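Local coordinates for protein putative dienelactone hydrolase (Klebsiella pneumoniae subsp. pneumoniae MGH 78578, PDB 3F67) that is probably a carboxylic ester hydrolase of the dienelactone hydrolase family, although its natural substrate is not established, at residues L32-V37 and H115-T120; A141-Y146 and A236-Y241. All coordinates share one frame; numbering follows the deposited sequence.

Interaction 1 (L32-V37 and H115-T120); sequences LPIVIV and HRLLIT
Backbone hydrogen bonds join I34 and I36 to R116, L118 and T120, laying strand 32-37 parallel to strand 116-120. I34 N donates to R116 O at 2.9 Å in an almost straight bond, whereas L118 N reaches I34 O at 2.8 Å through a bent one, N-H...O angle 131°. I36 then gives its N-H to L118 O and takes that of T120 on its own carbonyl, so L118 is held through both its N-H and its C=O. CA-H...O contacts fill in between; in the tightest, I119 CA and V37 CA each come within 3.3 Å of I36 O and T120 O respectively. These are two central, adjacent strands of an alpha/beta-hydrolase sheet, with strand 61-65 on the other flank of strand 32-38. Strand 116-122 runs on into the probable nucleophile elbow carrying C123.

Apolar contacts divide between the two faces of the sheet. On one, L117 CD1 touches both I34 CG2 (3.8 Å) and I36 CD1; L117 has CG anti to its backbone N (chi1 -172°), which swings this methyl across to the isoleucines. Helix 93-108 packs over them through A104, A107, L100 and V103. On the other face, V35 sends CG2 to L118 CD1 and CG1 to T120 CG2, the latter at 3.8 Å. V35 also touches L55 of helix 46-57, which lies on this face. L118 CB also sits close on I34 O.

P33 and R116 run alongside each other at the strand starts. The arginine chain, bent at chi3 (64°), lays its guanidinium over the proline ring, with R116 NH1 3.7 Å from P33 CD. R116 NE makes a salt bridge with the C-terminal carboxylate of Y241, which helps fix the group against the ring.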
loop_
_atom_site.group_PDB
_atom_site.type_symbol
_atom_site.label_atom_id
_atom_site.label_comp_id
_atom_site.label_asym_id
_atom_site.label_seq_id
_atom_site.Cartn_x
_atom_site.Cartn_y
_atom_site.Cartn_z
ATOM N N LEU A 32 16.909 8.471 -5.006
ATOM C CA LEU A 32 15.905 8.840 -3.999
ATOM C C LEU A 32 15.398 7.626 -3.261
ATOM O O LEU A 32 15.323 6.545 -3.849
ATOM C CB LEU A 32 14.701 9.514 -4.698
ATOM C CG LEU A 32 15.044 10.889 -5.323
ATOM C CD1 LEU A 32 13.921 11.210 -6.322
ATOM C CD2 LEU A 32 15.099 11.895 -4.189
ATOM N N PRO A 33 14.994 7.800 -1.990
ATOM C CA PRO A 33 14.207 6.716 -1.361
ATOM C C PRO A 33 12.895 6.543 -2.149
ATOM O O PRO A 33 12.297 7.561 -2.638
ATOM C CB PRO A 33 13.924 7.260 0.070
ATOM C CG PRO A 33 14.021 8.791 -0.090
ATOM C CD PRO A 33 14.972 9.083 -1.214
ATOM N N ILE A 34 12.434 5.297 -2.278
ATOM C CA ILE A 34 11.282 4.975 -3.117
ATOM C C ILE A 34 10.118 4.610 -2.220
ATOM O O ILE A 34 10.293 3.774 -1.323
ATOM C CB ILE A 34 11.601 3.717 -3.972
ATOM C CG1 ILE A 34 12.851 3.969 -4.855
ATOM C CG2 ILE A 34 10.356 3.246 -4.764
ATOM C CD1 ILE A 34 13.554 2.688 -5.230
ATOM N N VAL A 35 8.935 5.191 -2.467
ATOM C CA VAL A 35 7.733 4.662 -1.809
ATOM C C VAL A 35 6.804 4.120 -2.903
ATOM O O VAL A 35 6.240 4.900 -3.702
ATOM C CB VAL A 35 6.987 5.718 -0.934
ATOM C CG1 VAL A 35 5.722 5.076 -0.286
ATOM C CG2 VAL A 35 7.923 6.293 0.132
ATOM N N ILE A 36 6.620 2.809 -2.915
ATOM C CA ILE A 36 5.563 2.240 -3.795
ATOM C C ILE A 36 4.229 2.506 -3.078
ATOM O O ILE A 36 4.128 2.276 -1.870
ATOM C CB ILE A 36 5.789 0.784 -3.946
ATOM C CG1 ILE A 36 7.136 0.524 -4.691
ATOM C CG2 ILE A 36 4.613 0.124 -4.729
ATOM C CD1 ILE A 36 7.414 -0.981 -4.837
ATOM N N VAL A 37 3.235 3.018 -3.802
ATOM C CA VAL A 37 1.956 3.393 -3.192
ATOM C C VAL A 37 0.918 2.418 -3.753
ATOM O O VAL A 37 0.714 2.364 -4.993
ATOM C CB VAL A 37 1.563 4.828 -3.591
ATOM C CG1 VAL A 37 0.168 5.157 -3.024
ATOM C CG2 VAL A 37 2.593 5.844 -3.003
ATOM N N HIS A 115 18.464 0.431 -2.507
ATOM C CA HIS A 115 18.695 0.125 -1.101
ATOM C C HIS A 115 17.768 0.877 -0.156
ATOM O O HIS A 115 17.935 0.801 1.069
ATOM C CB HIS A 115 20.168 0.354 -0.733
ATOM C CG HIS A 115 21.098 -0.566 -1.467
ATOM N ND1 HIS A 115 21.067 -1.936 -1.310
ATOM C CD2 HIS A 115 22.102 -0.311 -2.346
ATOM C CE1 HIS A 115 22.008 -2.488 -2.065
ATOM N NE2 HIS A 115 22.648 -1.525 -2.703
ATOM N N ARG A 116 16.793 1.594 -0.725
ATOM C CA ARG A 116 15.899 2.452 0.093
ATOM C C ARG A 116 14.459 2.254 -0.371
ATOM O O ARG A 116 13.689 3.204 -0.632
ATOM C CB ARG A 116 16.335 3.932 -0.021
ATOM C CG ARG A 116 17.817 4.118 0.329
ATOM C CD ARG A 116 18.225 5.608 0.251
ATOM N NE ARG A 116 17.490 6.406 1.271
ATOM C CZ ARG A 116 17.512 7.742 1.312
ATOM N NH1 ARG A 116 18.205 8.433 0.403
ATOM N NH2 ARG A 116 16.833 8.400 2.278
ATOM N N LEU A 117 14.055 0.990 -0.405
ATOM C CA LEU A 117 12.696 0.667 -0.864
ATOM C C LEU A 117 11.709 0.620 0.276
ATOM O O LEU A 117 11.916 -0.089 1.265
ATOM C CB LEU A 117 12.678 -0.705 -1.566
ATOM C CG LEU A 117 11.378 -1.121 -2.277
ATOM C CD1 LEU A 117 11.025 -0.254 -3.516
ATOM C CD2 LEU A 117 11.463 -2.654 -2.657
ATOM N N LEU A 118 10.600 1.325 0.075
ATOM C CA LEU A 118 9.535 1.475 1.111
ATOM C C LEU A 118 8.189 1.228 0.428
ATOM O O LEU A 118 8.077 1.347 -0.809
ATOM C CB LEU A 118 9.571 2.892 1.669
ATOM C CG LEU A 118 10.900 3.337 2.270
ATOM C CD1 LEU A 118 10.904 4.850 2.457
ATOM C CD2 LEU A 118 11.173 2.603 3.587
ATOM N N ILE A 119 7.135 0.926 1.201
ATOM C CA ILE A 119 5.832 0.769 0.579
ATOM C C ILE A 119 4.743 1.224 1.548
ATOM O O ILE A 119 4.858 1.038 2.772
ATOM C CB ILE A 119 5.608 -0.704 0.153
ATOM C CG1 ILE A 119 4.305 -0.874 -0.617
ATOM C CG2 ILE A 119 5.711 -1.678 1.370
ATOM C CD1 ILE A 119 4.203 -2.332 -1.292
ATOM N N THR A 120 3.699 1.825 1.004
ATOM C CA THR A 120 2.500 2.103 1.799
ATOM C C THR A 120 1.271 1.784 0.947
ATOM O O THR A 120 1.312 1.878 -0.289
ATOM C CB THR A 120 2.490 3.567 2.315
ATOM O OG1 THR A 120 1.479 3.702 3.324
ATOM C CG2 THR A 120 2.251 4.610 1.174
#

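Interaction 2 (A141-Y146 and A236-Y241); sequences AAVAWY and AWFAQY
V143 and F238 meet obliquely: the methyl V143 CG2 lies 3.6 Å from F238 CE2 and equally close to F238 CZ, so the far end of the phenyl ring does the touching. V143 CG1 stands anti to the backbone N (chi1 179°), which leaves CG2 beside that nitrogen and turned to the aromatic residues. The same methyl, V143 CG2, reaches W237 CD1 at 3.7 Å and is thus shared by two rings. A142 N approaches F238 at the ring edge, near its plane, while A141 O comes in obliquely.

W237 presents the five-membered side of its indole to the strand. Its CG is anti to the backbone N (chi1 -168°), bringing CD1 and NE1 up to the carbonyl of A142, which they meet obliquely. W237 NE1 comes within 3.3 Å of A142 O, but the angle is too poor for a hydrogen bond; the N-H is used instead on P171 O, which ties the indole to the chain just before strand 172-177.

A141 CB points into the group of three aromatic side chains. A141 CB lies 3.7 Å from Y241 CE1 and also touches W237 CD1 and F238 CD2, so this one methyl meets all three rings. The Y241 ring is brought back by a type I turn, F238 to Y241, closed by Y241 N to F238 O at 3.1 Å. Q240 CG lies over the centre of one face of this ring, and W237 O is in plane at its edge.

A142 directs its own methyl away from these rings, onto T129 of helix 124-133. With helix 224-238 on one side of strand 141-145 and helix 124-133 on the other, this is the layering of the alpha-beta-alpha sandwich of alpha/beta hydrolases, whose last helix packs on the central sheet.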
loop_
_atom_site.group_PDB
_atom_site.type_symbol
_atom_site.label_atom_id
_atom_site.label_comp_id
_atom_site.label_asym_id
_atom_site.label_seq_id
_atom_site.Cartn_x
_atom_site.Cartn_y
_atom_site.Cartn_z
ATOM N N ALA A 141 10.902 -0.950 4.856
ATOM C CA ALA A 141 9.812 -0.720 5.802
ATOM C C ALA A 141 8.494 -0.588 5.073
ATOM O O ALA A 141 8.470 -0.378 3.833
ATOM C CB ALA A 141 10.087 0.565 6.634
ATOM N N ALA A 142 7.400 -0.731 5.840
ATOM C CA ALA A 142 6.056 -0.748 5.226
ATOM C C ALA A 142 5.062 -0.102 6.181
ATOM O O ALA A 142 5.191 -0.220 7.405
ATOM C CB ALA A 142 5.588 -2.206 4.930
ATOM N N VAL A 143 4.098 0.612 5.612
ATOM C CA VAL A 143 2.978 1.205 6.377
ATOM C C VAL A 143 1.667 0.790 5.717
ATOM O O VAL A 143 1.388 1.184 4.568
ATOM C CB VAL A 143 3.094 2.760 6.476
ATOM C CG1 VAL A 143 1.873 3.354 7.276
ATOM C CG2 VAL A 143 4.445 3.108 7.224
ATOM N N ALA A 144 0.860 0.006 6.457
ATOM C CA ALA A 144 -0.392 -0.569 5.903
ATOM C C ALA A 144 -1.541 0.202 6.548
ATOM O O ALA A 144 -1.645 0.262 7.796
ATOM C CB ALA A 144 -0.464 -2.033 6.276
ATOM N N TRP A 145 -2.405 0.797 5.724
ATOM C CA TRP A 145 -3.569 1.490 6.264
ATOM C C TRP A 145 -4.810 0.627 6.079
ATOM O O TRP A 145 -5.179 0.322 4.959
ATOM C CB TRP A 145 -3.820 2.789 5.542
ATOM C CG TRP A 145 -2.665 3.786 5.525
ATOM C CD1 TRP A 145 -1.446 3.644 4.874
ATOM C CD2 TRP A 145 -2.679 5.124 6.085
ATOM N NE1 TRP A 145 -0.704 4.817 5.034
ATOM C CE2 TRP A 145 -1.447 5.735 5.739
ATOM C CE3 TRP A 145 -3.623 5.855 6.843
ATOM C CZ2 TRP A 145 -1.105 7.079 6.156
ATOM C CZ3 TRP A 145 -3.344 7.204 7.209
ATOM C CH2 TRP A 145 -2.078 7.790 6.866
ATOM N N TYR A 146 -5.426 0.276 7.205
ATOM C CA TYR A 146 -6.702 -0.480 7.283
ATOM C C TYR A 146 -6.827 -1.536 6.187
ATOM O O TYR A 146 -7.774 -1.507 5.369
ATOM C CB TYR A 146 -7.899 0.487 7.294
ATOM C CG TYR A 146 -7.727 1.797 6.540
ATOM C CD1 TYR A 146 -7.984 1.880 5.163
ATOM C CD2 TYR A 146 -7.386 2.965 7.216
ATOM C CE1 TYR A 146 -7.857 3.082 4.471
ATOM C CE2 TYR A 146 -7.283 4.189 6.531
ATOM C CZ TYR A 146 -7.498 4.234 5.187
ATOM O OH TYR A 146 -7.400 5.416 4.519
ATOM N N ALA A 236 7.280 9.269 10.099
ATOM C CA ALA A 236 8.226 8.946 11.192
ATOM C C ALA A 236 8.785 7.517 11.042
ATOM O O ALA A 236 9.960 7.256 11.311
ATOM C CB ALA A 236 7.491 9.084 12.579
ATOM N N TRP A 237 7.938 6.600 10.566
ATOM C CA TRP A 237 8.308 5.191 10.457
ATOM C C TRP A 237 9.363 5.057 9.374
ATOM O O TRP A 237 10.291 4.254 9.492
ATOM C CB TRP A 237 7.055 4.382 10.083
ATOM C CG TRP A 237 7.209 2.887 10.209
ATOM C CD1 TRP A 237 7.403 1.999 9.185
ATOM C CD2 TRP A 237 7.091 2.135 11.401
ATOM N NE1 TRP A 237 7.443 0.706 9.693
ATOM C CE2 TRP A 237 7.226 0.766 11.051
ATOM C CE3 TRP A 237 6.863 2.487 12.751
ATOM C CZ2 TRP A 237 7.151 -0.272 11.998
ATOM C CZ3 TRP A 237 6.773 1.462 13.722
ATOM C CH2 TRP A 237 6.929 0.084 13.338
ATOM N N PHE A 238 9.198 5.822 8.300
ATOM C CA PHE A 238 10.088 5.788 7.124
ATOM C C PHE A 238 11.366 6.611 7.297
ATOM O O PHE A 238 12.308 6.494 6.487
ATOM C CB PHE A 238 9.391 6.363 5.871
ATOM C CG PHE A 238 8.318 5.463 5.273
ATOM C CD1 PHE A 238 7.322 6.010 4.434
ATOM C CD2 PHE A 238 8.264 4.085 5.570
ATOM C CE1 PHE A 238 6.324 5.194 3.871
ATOM C CE2 PHE A 238 7.265 3.238 4.992
ATOM C CZ PHE A 238 6.293 3.792 4.153
ATOM N N ALA A 239 11.388 7.448 8.314
ATOM C CA ALA A 239 12.375 8.568 8.346
ATOM C C ALA A 239 13.850 8.155 8.225
ATOM O O ALA A 239 14.656 8.886 7.602
ATOM C CB ALA A 239 12.186 9.392 9.632
ATOM N N GLN A 240 14.242 7.034 8.836
ATOM C CA GLN A 240 15.669 6.681 8.841
ATOM C C GLN A 240 16.152 6.018 7.560
ATOM O O GLN A 240 17.368 5.837 7.395
ATOM C CB GLN A 240 15.988 5.712 10.011
ATOM C CG GLN A 240 15.578 4.246 9.744
ATOM C CD GLN A 240 15.722 3.398 10.983
ATOM O OE1 GLN A 240 16.780 2.853 11.233
ATOM N NE2 GLN A 240 14.691 3.334 11.779
ATOM N N TYR A 241 15.213 5.576 6.726
ATOM C CA TYR A 241 15.544 4.689 5.581
ATOM C C TYR A 241 15.902 5.455 4.323
ATOM O O TYR A 241 15.618 6.660 4.243
ATOM C CB TYR A 241 14.387 3.698 5.322
ATOM C CG TYR A 241 14.124 2.848 6.519
ATOM C CD1 TYR A 241 12.985 3.053 7.335
ATOM C CD2 TYR A 241 15.043 1.861 6.902
ATOM C CE1 TYR A 241 12.764 2.245 8.487
ATOM C CE2 TYR A 241 14.820 1.065 8.048
ATOM C CZ TYR A 241 13.679 1.278 8.818
ATOM O OH TYR A 241 13.461 0.479 9.914
ATOM O OXT TYR A 241 16.522 4.862 3.403
#

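The centres of interactions 1 and 2 lie about 9 Å apart and the two share one mixed sheet, in which strand 141-145 follows strand 116-122 and strand 32-38 in order. They come in series along the chain: 32-37 pairs with 115-120 before 141-146 begins and the C-terminal 236-241 returns. Between strands, T120 OG1 meets V143 O at 2.8 Å in a hydrogen bond, and I119 CG2 packs on A142 CB at 3.6 Å. F238 also bridges the two, its CZ close to I119 O. The chain end is thereby packed against the sheet that leads to the probable C123 nucleophile elbow, with H212 and D180 its likely partners.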